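PDB 6HMJ: putative PAS/PAC sensor protein from Nakamurella multipartita DSM 44233, which is a blue-light receptor that holds flavin mononucleotide in a light-oxygen-voltage domain and mediates RNA binding and translational regulation. Local coordinates for residues S298-A303 with F328-V333. Numbering follows the deposited sequence.
Sequences SAIRSA and FHLSPV. With FMN (flavin mononucleotide), chain E.
Ile300 sets CG2 anti to its backbone N and CG1 anti to the carbonyl carbon (chi1 -59°), which spreads its two branches over different partners on the strand: CG2 meets Leu330 CD1 at 4.0 Å, while CD1 comes to the rim of the Phe328 ring, near its plane, 4.2 Å from CZ. Phe328 takes the rotamer with CG between its N and carbonyl carbon (chi1 69°), and its ring lies over the flavin, CZ standing 3.4 Å from FMN C10 and CE2 over N3 and C4. Replacing Phe328 by an alanine would probably strip this cover from the isoalloxazine and leave Ile300 CD1 without its aromatic neighbour. Leu330 serves two sides, with CD1 turned to the helix and CD2 set 3.3 Å from FMN C8 on the dimethylbenzene ring. Further out, Ile300 CG2 also packs on the ribityl carbon C1' of FMN, and Arg301 runs its CG past FMN O5' and C5' toward the phosphate, where NE makes a weak but fairly straight hydrogen bond to FMN O1P (3.3 Å). Arg297 and Arg285 also bind the cofactor. Together helix and strand wall the flavin pocket of this PAS-fold light-oxygen-voltage domain. Strand 323-334 runs in the antiparallel sheet between strands 310-317 and 340-346, and helix 294-305 packs through Ile300 and Ala299 on Thr214 of strand 213-216.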
# COMPACT_ATOMS: atom_id res chain seq x y z
N SER A 298 39.03 -15.65 7.54
CA SER A 298 40.42 -15.55 7.10
C SER A 298 40.77 -14.13 6.68
O SER A 298 41.88 -13.65 6.95
CB SER A 298 40.67 -16.53 5.96
OG SER A 298 42.01 -16.46 5.52
N ALA A 299 39.85 -13.44 6.01
CA ALA A 299 40.10 -12.06 5.61
C ALA A 299 40.34 -11.18 6.83
O ALA A 299 41.26 -10.36 6.84
CB ALA A 299 38.94 -11.53 4.78
N ILE A 300 39.54 -11.36 7.88
CA ILE A 300 39.71 -10.58 9.09
C ILE A 300 41.04 -10.93 9.76
O ILE A 300 41.82 -10.04 10.13
CB ILE A 300 38.53 -10.81 10.05
CG1 ILE A 300 37.21 -10.42 9.36
CG2 ILE A 300 38.71 -10.03 11.33
CD1 ILE A 300 35.97 -10.92 10.07
N ARG A 301 41.32 -12.22 9.92
CA ARG A 301 42.58 -12.66 10.51
C ARG A 301 43.77 -12.04 9.79
O ARG A 301 44.70 -11.51 10.42
CB ARG A 301 42.67 -14.18 10.48
CG ARG A 301 41.93 -14.88 11.60
CD ARG A 301 42.29 -16.36 11.71
NE ARG A 301 41.37 -17.19 10.92
CZ ARG A 301 41.61 -17.67 9.70
NH1 ARG A 301 42.75 -17.40 9.08
NH2 ARG A 301 40.70 -18.41 9.10
N SER A 302 43.76 -12.08 8.46
CA SER A 302 44.90 -11.57 7.70
C SER A 302 45.07 -10.07 7.91
O SER A 302 46.19 -9.59 8.11
CB SER A 302 44.71 -11.89 6.21
OG SER A 302 45.95 -11.84 5.53
N ALA A 303 43.97 -9.32 7.86
CA ALA A 303 44.04 -7.88 8.09
C ALA A 303 44.64 -7.57 9.45
O ALA A 303 45.54 -6.74 9.58
CB ALA A 303 42.65 -7.26 7.96
N PHE A 328 31.58 -3.33 11.20
CA PHE A 328 32.50 -2.88 12.24
C PHE A 328 33.86 -2.57 11.63
O PHE A 328 34.38 -3.35 10.83
CB PHE A 328 32.63 -3.92 13.36
CG PHE A 328 33.35 -5.18 12.96
CD1 PHE A 328 34.73 -5.26 12.99
CD2 PHE A 328 32.63 -6.31 12.61
CE1 PHE A 328 35.38 -6.43 12.64
CE2 PHE A 328 33.28 -7.48 12.26
CZ PHE A 328 34.65 -7.54 12.27
N HIS A 329 34.41 -1.42 12.00
CA HIS A 329 35.72 -0.99 11.53
C HIS A 329 36.78 -1.42 12.54
O HIS A 329 36.56 -1.38 13.75
CB HIS A 329 35.73 0.53 11.35
CG HIS A 329 37.08 1.10 11.05
ND1 HIS A 329 37.71 1.99 11.90
CD2 HIS A 329 37.91 0.93 9.99
CE1 HIS A 329 38.88 2.33 11.38
NE2 HIS A 329 39.02 1.70 10.23
N LEU A 330 37.92 -1.86 12.02
CA LEU A 330 39.04 -2.31 12.84
C LEU A 330 40.19 -1.32 12.66
O LEU A 330 40.70 -1.15 11.55
CB LEU A 330 39.48 -3.72 12.44
CG LEU A 330 38.56 -4.87 12.86
CD1 LEU A 330 38.99 -6.15 12.18
CD2 LEU A 330 38.54 -5.05 14.36
N SER A 331 40.59 -0.68 13.76
CA SER A 331 41.63 0.33 13.73
C SER A 331 42.80 -0.12 14.60
O SER A 331 42.60 -0.38 15.80
CB SER A 331 41.08 1.67 14.23
OG SER A 331 41.95 2.73 13.89
N PRO A 332 44.00 -0.27 14.05
CA PRO A 332 45.13 -0.72 14.88
C PRO A 332 45.72 0.41 15.71
O PRO A 332 45.75 1.58 15.29
CB PRO A 332 46.14 -1.23 13.84
CG PRO A 332 45.87 -0.41 12.63
CD PRO A 332 44.38 -0.16 12.63
N VAL A 333 46.19 0.05 16.89
CA VAL A 333 46.83 0.99 17.82
C VAL A 333 48.27 0.54 18.01
O VAL A 333 48.51 -0.59 18.44
CB VAL A 333 46.09 1.06 19.16
CG1 VAL A 333 46.75 2.07 20.08
CG2 VAL A 333 44.61 1.38 18.95
N1 FMN E . 34.02 -10.38 14.48
C2 FMN E . 32.68 -10.38 14.39
O2 FMN E . 32.11 -11.29 13.75
N3 FMN E . 31.91 -9.43 14.97
C4 FMN E . 32.43 -8.42 15.67
O4 FMN E . 31.69 -7.56 16.19
C4A FMN E . 33.90 -8.34 15.82
N5 FMN E . 34.49 -7.36 16.51
C5A FMN E . 35.84 -7.32 16.63
C6 FMN E . 36.43 -6.28 17.35
C7 FMN E . 37.80 -6.22 17.49
C7M FMN E . 38.41 -5.09 18.28
C8 FMN E . 38.66 -7.25 16.86
C8M FMN E . 40.16 -7.22 16.98
C9 FMN E . 38.08 -8.29 16.13
C9A FMN E . 36.70 -8.37 15.99
N10 FMN E . 36.08 -9.41 15.26
C10 FMN E . 34.68 -9.41 15.16
C1' FMN E . 36.81 -10.48 14.58
C2' FMN E . 36.90 -11.71 15.46
O2' FMN E . 37.05 -11.35 16.84
C3' FMN E . 38.10 -12.54 15.03
O3' FMN E . 39.28 -11.74 15.15
C4' FMN E . 38.00 -13.04 13.60
O4' FMN E . 36.81 -13.81 13.42
C5' FMN E . 39.26 -13.84 13.33
O5' FMN E . 38.98 -15.10 12.75
P FMN E . 39.01 -16.42 13.67
O1P FMN E . 38.64 -17.50 12.69
O2P FMN E . 40.44 -16.47 14.17
O3P FMN E . 38.03 -16.15 14.78